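Local coordinates for proline iminopeptidase-related protein (Thermus thermophilus, PDB 2YYS) that is probably a peptidase of the S33 family, with an alpha/beta-hydrolase fold, though its actual substrate and activity remain unknown, at residues G37-G45 with Y181-I190. Numbering follows the deposited sequence.
Sequences GNAYVLREG and YEWLAEGAGI
Tyr40 and Val41, in the first turn of helix 40-46, pack against the end of helix 175-187 and the turn after it, an apolar, water-bridged surface contact between the helix that follows strand 27-31 and the helical region inserted between strands 119-125 and 221-226 of the alpha/beta-hydrolase fold, consistent with the helical cap of S33 enzymes. The two short helix segments cross at 117°, their axes 10.0 Å apart. With CG anti to the backbone N (chi1 180°), the Tyr40 side chain reaches across to the 181-190 segment, where Ala188 CB sits 3.5 Å from the ring centroid and only 7° off its normal, a CH-pi contact. Glu44 CG lies over the opposite face, toward the rim, and Leu184 CD1 meets Tyr40 CE2 at 3.9 Å. At the phenol end a water bonds to Tyr40 OH and donates to Leu184 O, both at 2.7 Å, adding to the weak backbone bond that Leu184 O accepts from Ala188 N. Replacing Tyr40 by alanine is likely to leave Ala188 CB without its aromatic platform and that water without its phenol partner. Val41 directs both methyls at Tyr181, CG2 standing 3.8 Å from CE1, and the same CG2 also reaches Leu184 and Ala185. Beyond the helix end, Ile190 CD1 packs on Tyr40 CB at 3.8 Å and touches the amide group of Asn38. That amide is held by an Asx turn: Asn38 OD1 accepts from Tyr40 N at 2.9 Å, in the carbonyl plane. Around the contact, Tyr256 meets the Tyr181 ring and touches Val41, while Arg65 lies against Tyr40 and Ile190; Arg43 of helix 40-46 is salt-bridged to Glu3 and Glu18 on the antiparallel strands 3-9 and 14-20, and Glu182 of helix 175-187 to Lys164 of helix 163-171.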
# COMPACT_ATOMS: atom_id res chain seq x y z
N GLY A 37 -5.45 -5.22 5.34
CA GLY A 37 -5.34 -4.01 6.13
C GLY A 37 -6.53 -3.08 5.93
O GLY A 37 -7.63 -3.51 5.57
N ASN A 38 -6.29 -1.80 6.17
CA ASN A 38 -7.31 -0.77 6.01
C ASN A 38 -6.65 0.59 5.82
O ASN A 38 -5.45 0.70 6.00
CB ASN A 38 -8.27 -0.77 7.21
CG ASN A 38 -7.60 -0.31 8.51
OD1 ASN A 38 -7.20 0.84 8.64
ND2 ASN A 38 -7.54 -1.21 9.49
N ALA A 39 -7.45 1.61 5.52
CA ALA A 39 -6.96 2.92 5.14
C ALA A 39 -6.99 3.96 6.27
O ALA A 39 -6.79 5.13 6.01
CB ALA A 39 -7.76 3.45 3.95
N TYR A 40 -7.22 3.55 7.50
CA TYR A 40 -7.38 4.52 8.59
C TYR A 40 -6.08 5.29 8.90
O TYR A 40 -6.05 6.52 8.86
CB TYR A 40 -7.93 3.85 9.86
CG TYR A 40 -8.09 4.83 10.99
CD1 TYR A 40 -9.26 5.59 11.13
CD2 TYR A 40 -7.06 5.04 11.91
CE1 TYR A 40 -9.41 6.51 12.17
CE2 TYR A 40 -7.20 5.95 12.95
CZ TYR A 40 -8.36 6.68 13.07
OH TYR A 40 -8.48 7.58 14.11
N VAL A 41 -5.01 4.56 9.20
CA VAL A 41 -3.74 5.19 9.56
C VAL A 41 -3.17 5.96 8.36
O VAL A 41 -2.63 7.07 8.49
CB VAL A 41 -2.73 4.14 10.06
CG1 VAL A 41 -1.30 4.66 10.03
CG2 VAL A 41 -3.10 3.73 11.47
N LEU A 42 -3.34 5.36 7.20
CA LEU A 42 -2.86 5.94 5.96
C LEU A 42 -3.51 7.29 5.70
O LEU A 42 -2.82 8.27 5.39
CB LEU A 42 -3.11 4.96 4.82
CG LEU A 42 -2.39 5.17 3.51
CD1 LEU A 42 -0.90 5.37 3.69
CD2 LEU A 42 -2.68 3.96 2.62
N ARG A 43 -4.82 7.38 5.88
CA ARG A 43 -5.49 8.67 5.73
C ARG A 43 -4.97 9.71 6.72
O ARG A 43 -4.75 10.87 6.35
CB ARG A 43 -7.01 8.53 5.90
CG ARG A 43 -7.68 9.88 6.04
CD ARG A 43 -9.18 9.89 5.93
NE ARG A 43 -9.69 11.26 6.11
CZ ARG A 43 -10.97 11.59 6.13
NH1 ARG A 43 -11.90 10.67 5.95
NH2 ARG A 43 -11.32 12.86 6.31
N GLU A 44 -4.81 9.33 7.99
CA GLU A 44 -4.34 10.26 9.01
C GLU A 44 -2.96 10.81 8.65
O GLU A 44 -2.65 11.95 8.95
CB GLU A 44 -4.34 9.61 10.40
CG GLU A 44 -5.70 9.14 10.91
CD GLU A 44 -6.70 10.27 11.14
OE1 GLU A 44 -6.29 11.39 11.52
OE2 GLU A 44 -7.92 10.04 10.94
N GLY A 45 -2.12 9.99 8.02
CA GLY A 45 -0.80 10.41 7.62
C GLY A 45 -0.70 11.25 6.35
O GLY A 45 0.20 12.07 6.22
N TYR A 181 2.01 4.51 16.38
CA TYR A 181 1.23 3.76 15.42
C TYR A 181 0.15 2.95 16.13
O TYR A 181 -1.02 2.98 15.74
CB TYR A 181 2.09 2.85 14.54
CG TYR A 181 1.24 1.89 13.79
CD1 TYR A 181 0.66 2.27 12.58
CD2 TYR A 181 0.95 0.62 14.29
CE1 TYR A 181 -0.15 1.42 11.89
CE2 TYR A 181 0.12 -0.25 13.60
CZ TYR A 181 -0.43 0.17 12.40
OH TYR A 181 -1.26 -0.65 11.68
N GLU A 182 0.54 2.24 17.18
CA GLU A 182 -0.38 1.32 17.85
C GLU A 182 -1.52 2.07 18.52
O GLU A 182 -2.67 1.63 18.46
CB GLU A 182 0.38 0.44 18.83
CG GLU A 182 1.21 -0.63 18.14
CD GLU A 182 1.92 -1.56 19.12
OE1 GLU A 182 1.49 -1.64 20.30
OE2 GLU A 182 2.89 -2.22 18.70
N TRP A 183 -1.22 3.22 19.11
CA TRP A 183 -2.24 4.02 19.77
C TRP A 183 -3.26 4.54 18.74
O TRP A 183 -4.45 4.52 18.98
CB TRP A 183 -1.61 5.18 20.54
CG TRP A 183 -2.57 5.80 21.50
CD1 TRP A 183 -3.38 6.88 21.27
CD2 TRP A 183 -2.84 5.37 22.84
NE1 TRP A 183 -4.12 7.15 22.39
CE2 TRP A 183 -3.81 6.24 23.37
CE3 TRP A 183 -2.35 4.33 23.65
CZ2 TRP A 183 -4.32 6.11 24.67
CZ3 TRP A 183 -2.85 4.19 24.94
CH2 TRP A 183 -3.82 5.08 25.44
N LEU A 184 -2.76 4.98 17.60
CA LEU A 184 -3.61 5.49 16.53
C LEU A 184 -4.47 4.36 15.94
O LEU A 184 -5.68 4.52 15.79
CB LEU A 184 -2.74 6.15 15.46
CG LEU A 184 -3.41 6.83 14.27
CD1 LEU A 184 -4.35 7.95 14.71
CD2 LEU A 184 -2.33 7.37 13.33
N ALA A 185 -3.85 3.23 15.65
CA ALA A 185 -4.53 2.09 15.04
C ALA A 185 -5.61 1.50 15.94
O ALA A 185 -6.74 1.27 15.50
CB ALA A 185 -3.52 1.00 14.68
N GLU A 186 -5.25 1.24 17.19
CA GLU A 186 -6.18 0.70 18.18
C GLU A 186 -7.30 1.69 18.50
O GLU A 186 -8.43 1.27 18.75
CB GLU A 186 -5.44 0.33 19.46
CG GLU A 186 -4.49 -0.84 19.30
CD GLU A 186 -5.21 -2.11 18.95
OE1 GLU A 186 -6.30 -2.32 19.52
OE2 GLU A 186 -4.71 -2.89 18.10
N GLY A 187 -6.99 2.98 18.49
CA GLY A 187 -7.98 4.03 18.66
C GLY A 187 -9.11 4.03 17.64
O GLY A 187 -10.21 4.52 17.92
N ALA A 188 -8.86 3.50 16.45
CA ALA A 188 -9.88 3.41 15.40
C ALA A 188 -10.94 2.37 15.74
O ALA A 188 -12.06 2.45 15.28
CB ALA A 188 -9.23 3.06 14.06
N GLY A 189 -10.56 1.36 16.51
CA GLY A 189 -11.49 0.32 16.92
C GLY A 189 -12.03 -0.48 15.74
O GLY A 189 -13.21 -0.81 15.70
N ILE A 190 -11.16 -0.74 14.76
CA ILE A 190 -11.56 -1.51 13.59
C ILE A 190 -11.23 -2.96 13.88
O ILE A 190 -10.11 -3.26 14.24
CB ILE A 190 -10.81 -1.02 12.34
CG1 ILE A 190 -11.25 0.41 11.99
CG2 ILE A 190 -11.08 -1.96 11.17
CD1 ILE A 190 -10.28 1.15 11.10
O HOH W 1 -6.40 0.21 12.27
O HOH W 2 -7.38 6.55 16.35